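Long-range contact in glycoside hydrolase family 43 (Halothermothrix orenii, PDB 4QQS), which acts as a thermostable family 43 glycoside hydrolase with alpha-L-arabinofuranosidase activity, probably taking part in the breakdown of xylan: residues 286-291 / 304-309. Sequence-based numbering, arbitrary orientation.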
ATOM      1  N   THR A 286      -2.837 -12.399  -4.773  1.00  8.68           N
ATOM      2  CA  THR A 286      -1.695 -13.144  -4.296  1.00  8.93           C
ATOM      3  C   THR A 286      -0.451 -12.249  -4.336  1.00  7.98           C
ATOM      4  O   THR A 286      -0.417 -11.258  -5.052  1.00  8.64           O
ATOM      5  CB  THR A 286      -1.535 -14.446  -5.108  1.00 10.44           C
ATOM      6  OG1 THR A 286      -0.561 -15.302  -4.506  1.00 10.79           O
ATOM      7  CG2 THR A 286      -1.146 -14.159  -6.532  1.00 10.76           C
ATOM      8  N   VAL A 287       0.550 -12.589  -3.534  1.00  8.30           N
ATOM      9  CA  VAL A 287       1.720 -11.765  -3.297  1.00  8.21           C
ATOM     10  C   VAL A 287       2.849 -12.071  -4.277  1.00  7.73           C
ATOM     11  O   VAL A 287       3.129 -13.239  -4.574  1.00  8.64           O
ATOM     12  CB  VAL A 287       2.218 -11.991  -1.848  1.00  9.60           C
ATOM     13  CG1 VAL A 287       3.467 -11.179  -1.563  1.00 11.40           C
ATOM     14  CG2 VAL A 287       1.132 -11.644  -0.835  1.00 10.16           C
ATOM     15  N   ASN A 288       3.519 -11.016  -4.738  1.00  7.53           N
ATOM     16  CA  ASN A 288       4.624 -11.093  -5.691  1.00  7.76           C
ATOM     17  C   ASN A 288       5.696 -10.102  -5.304  1.00  7.55           C
ATOM     18  O   ASN A 288       5.410  -9.084  -4.664  1.00  7.83           O
ATOM     19  CB  ASN A 288       4.168 -10.730  -7.100  1.00  7.98           C
ATOM     20  CG  ASN A 288       2.992 -11.544  -7.554  1.00  8.95           C
ATOM     21  OD1 ASN A 288       3.142 -12.629  -8.108  1.00 10.87           O
ATOM     22  ND2 ASN A 288       1.807 -11.064  -7.258  1.00  8.76           N
ATOM     23  N   ILE A 289       6.928 -10.378  -5.724  1.00  7.75           N
ATOM     24  CA  ILE A 289       8.022  -9.424  -5.591  1.00  8.04           C
ATOM     25  C   ILE A 289       8.744  -9.279  -6.919  1.00  8.02           C
ATOM     26  O   ILE A 289       8.767 -10.206  -7.739  1.00  8.62           O
ATOM     27  CB  ILE A 289       9.032  -9.823  -4.482  1.00  8.18           C
ATOM     28  CG1 ILE A 289       9.830 -11.075  -4.863  1.00  9.42           C
ATOM     29  CG2 ILE A 289       8.304  -9.989  -3.141  1.00  8.87           C
ATOM     30  CD1 ILE A 289      10.852 -11.462  -3.828  1.00  9.98           C
ATOM     31  N   ASP A 290       9.354  -8.122  -7.149  1.00  7.78           N
ATOM     32  CA  ASP A 290      10.251  -7.971  -8.286  1.00  7.96           C
ATOM     33  C   ASP A 290      11.194  -6.801  -8.037  1.00  7.71           C
ATOM     34  O   ASP A 290      10.948  -5.946  -7.188  1.00  8.03           O
ATOM     35  CB  ASP A 290       9.478  -7.794  -9.615  1.00  8.24           C
ATOM     36  CG  ASP A 290       9.140  -9.116 -10.310  1.00  8.39           C
ATOM     37  OD1 ASP A 290      10.034  -9.988 -10.436  1.00  9.28           O
ATOM     38  OD2 ASP A 290       7.979  -9.255 -10.783  1.00  8.75           O
ATOM     39  N   ARG A 291      12.291  -6.775  -8.785  1.00  8.29           N
ATOM     40  CA  ARG A 291      13.318  -5.764  -8.604  1.00  8.35           C
ATOM     41  C   ARG A 291      12.861  -4.396  -9.088  1.00  8.11           C
ATOM     42  O   ARG A 291      12.280  -4.276 -10.159  1.00  9.61           O
ATOM     43  CB  ARG A 291      14.603  -6.193  -9.313  1.00  9.16           C
ATOM     44  CG  ARG A 291      15.298  -7.316  -8.567  1.00 10.29           C
ATOM     45  CD  ARG A 291      16.576  -7.825  -9.270  1.00 11.72           C
ATOM     46  NE  ARG A 291      17.346  -8.618  -8.308  1.00 12.78           N
ATOM     47  CZ  ARG A 291      17.156  -9.904  -8.029  1.00 13.34           C
ATOM     48  NH1 ARG A 291      16.312 -10.649  -8.726  1.00 13.50           N
ATOM     49  NH2 ARG A 291      17.849 -10.456  -7.047  1.00 13.96           N
ATOM     50  N   PRO A 304       6.417  -7.512 -14.651  1.00 11.43           N
ATOM     51  CA  PRO A 304       6.228  -8.571 -13.655  1.00 10.36           C
ATOM     52  C   PRO A 304       6.738  -9.917 -14.152  1.00 10.57           C
ATOM     53  O   PRO A 304       6.585 -10.239 -15.335  1.00 11.68           O
ATOM     54  CB  PRO A 304       4.716  -8.595 -13.489  1.00 10.98           C
ATOM     55  CG  PRO A 304       4.205  -8.224 -14.851  1.00 12.25           C
ATOM     56  CD  PRO A 304       5.165  -7.185 -15.355  1.00 12.11           C
ATOM     57  N   THR A 305       7.339 -10.698 -13.260  1.00 10.90           N
ATOM     58  CA  THR A 305       7.889 -11.994 -13.638  1.00 11.79           C
ATOM     59  C   THR A 305       7.076 -13.144 -13.069  1.00 13.31           C
ATOM     60  O   THR A 305       6.437 -13.033 -12.023  1.00 12.79           O
ATOM     61  CB  THR A 305       9.339 -12.178 -13.164  1.00 11.61           C
ATOM     62  OG1 THR A 305       9.377 -12.242 -11.735  1.00 11.74           O
ATOM     63  CG2 THR A 305      10.234 -11.080 -13.670  1.00 11.89           C
ATOM     64  N   ARG A 306       7.134 -14.266 -13.785  1.00 15.38           N
ATOM     65  CA  ARG A 306       6.577 -15.537 -13.328  1.00 18.42           C
ATOM     66  C   ARG A 306       7.476 -16.686 -13.747  1.00 19.92           C
ATOM     67  O   ARG A 306       6.994 -17.748 -14.116  1.00 22.18           O
ATOM     68  CB  ARG A 306       5.197 -15.764 -13.932  1.00 21.54           C
ATOM     69  CG  ARG A 306       4.142 -14.935 -13.308  1.00 24.15           C
ATOM     70  CD  ARG A 306       3.796 -15.471 -11.966  1.00 25.50           C
ATOM     71  NE  ARG A 306       2.381 -15.811 -11.897  1.00 26.40           N
ATOM     72  CZ  ARG A 306       1.442 -15.038 -11.360  1.00 26.47           C
ATOM     73  NH1 ARG A 306       1.746 -13.854 -10.824  1.00 27.30           N
ATOM     74  NH2 ARG A 306       0.187 -15.457 -11.344  1.00 26.18           N
ATOM     75  N   SER A 307       8.776 -16.453 -13.711  1.00 20.02           N
ATOM     76  CA  SER A 307       9.774 -17.464 -14.017  1.00 20.16           C
ATOM     77  C   SER A 307      10.880 -17.297 -12.990  1.00 18.88           C
ATOM     78  O   SER A 307      10.941 -16.274 -12.324  1.00 17.79           O
ATOM     79  CB  SER A 307      10.324 -17.257 -15.422  1.00 21.41           C
ATOM     80  OG  SER A 307      10.883 -15.964 -15.564  1.00 22.30           O
ATOM     81  N   PRO A 308      11.758 -18.293 -12.852  1.00 18.50           N
ATOM     82  CA  PRO A 308      12.787 -18.205 -11.810  1.00 17.97           C
ATOM     83  C   PRO A 308      13.702 -16.982 -11.939  1.00 16.75           C
ATOM     84  O   PRO A 308      14.259 -16.733 -13.015  1.00 17.77           O
ATOM     85  CB  PRO A 308      13.581 -19.498 -12.004  1.00 18.98           C
ATOM     86  CG  PRO A 308      12.603 -20.436 -12.608  1.00 19.72           C
ATOM     87  CD  PRO A 308      11.770 -19.604 -13.523  1.00 19.63           C
ATOM     88  N   GLN A 309      13.855 -16.253 -10.838  1.00 15.54           N
ATOM     89  CA  GLN A 309      14.682 -15.054 -10.780  1.00 15.35           C
ATOM     90  C   GLN A 309      15.728 -15.239  -9.700  1.00 15.89           C
ATOM     91  O   GLN A 309      15.481 -15.948  -8.732  1.00 16.32           O
ATOM     92  CB  GLN A 309      13.841 -13.836 -10.398  1.00 14.93           C
ATOM     93  CG  GLN A 309      12.680 -13.559 -11.312  1.00 14.63           C
ATOM     94  CD  GLN A 309      13.099 -13.213 -12.711  1.00 15.00           C
ATOM     95  OE1 GLN A 309      13.921 -12.320 -12.930  1.00 15.41           O
ATOM     96  NE2 GLN A 309      12.537 -13.922 -13.684  1.00 15.30           N
TER
HETATM   97  O   HOH W   1      14.790 -10.307 -11.214  1.00 12.87           O
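Asp290 takes Thr305 in a two-pronged grip. The hydroxyl OG1 of Thr305 donates to Asp290 OD1 over 2.7 Å, on the syn lone pair. The backbone N of Thr305 donates to Asp290 OD2 over 2.9 Å, also on the syn side but 26° out of the carboxylate plane. Thr305 turns OG1 between its backbone N and carbonyl carbon (chi1 67°), which brings hydroxyl and N-H to the same carboxylate. This part is tight: Pro304 CA lies 3.4 Å from Asp290 OD2, and Thr305 CG2 lies 3.4 Å from Asp290 OD1. Tyr5 OH and Tyr272 OH add one bond each to OD1 and OD2, so both buried oxygens have two partners. Replacing Asp290 by alanine would remove the carboxylate and would probably leave the hydroxyl and N-H of Thr305, and both tyrosine hydroxyls, without this partner.

The flanks are looser. Asn288 OD1 comes within 3.3 Å of Arg306 NH1, with amide and guanidinium planes nearly parallel, but the angle is poor for a bond. The other end of the amide, Asn288 ND2, bonds Thr274 OG1. At the partly exposed Arg291, a water bridges NH1 and Gln309 OE1, while NE forms a salt bridge with Glu267.

The contact ties the loop after strand 298-302 back onto strand 285-295. That strand lies between 268-275 and 298-302 in a four-stranded antiparallel blade of the five-bladed beta-propeller.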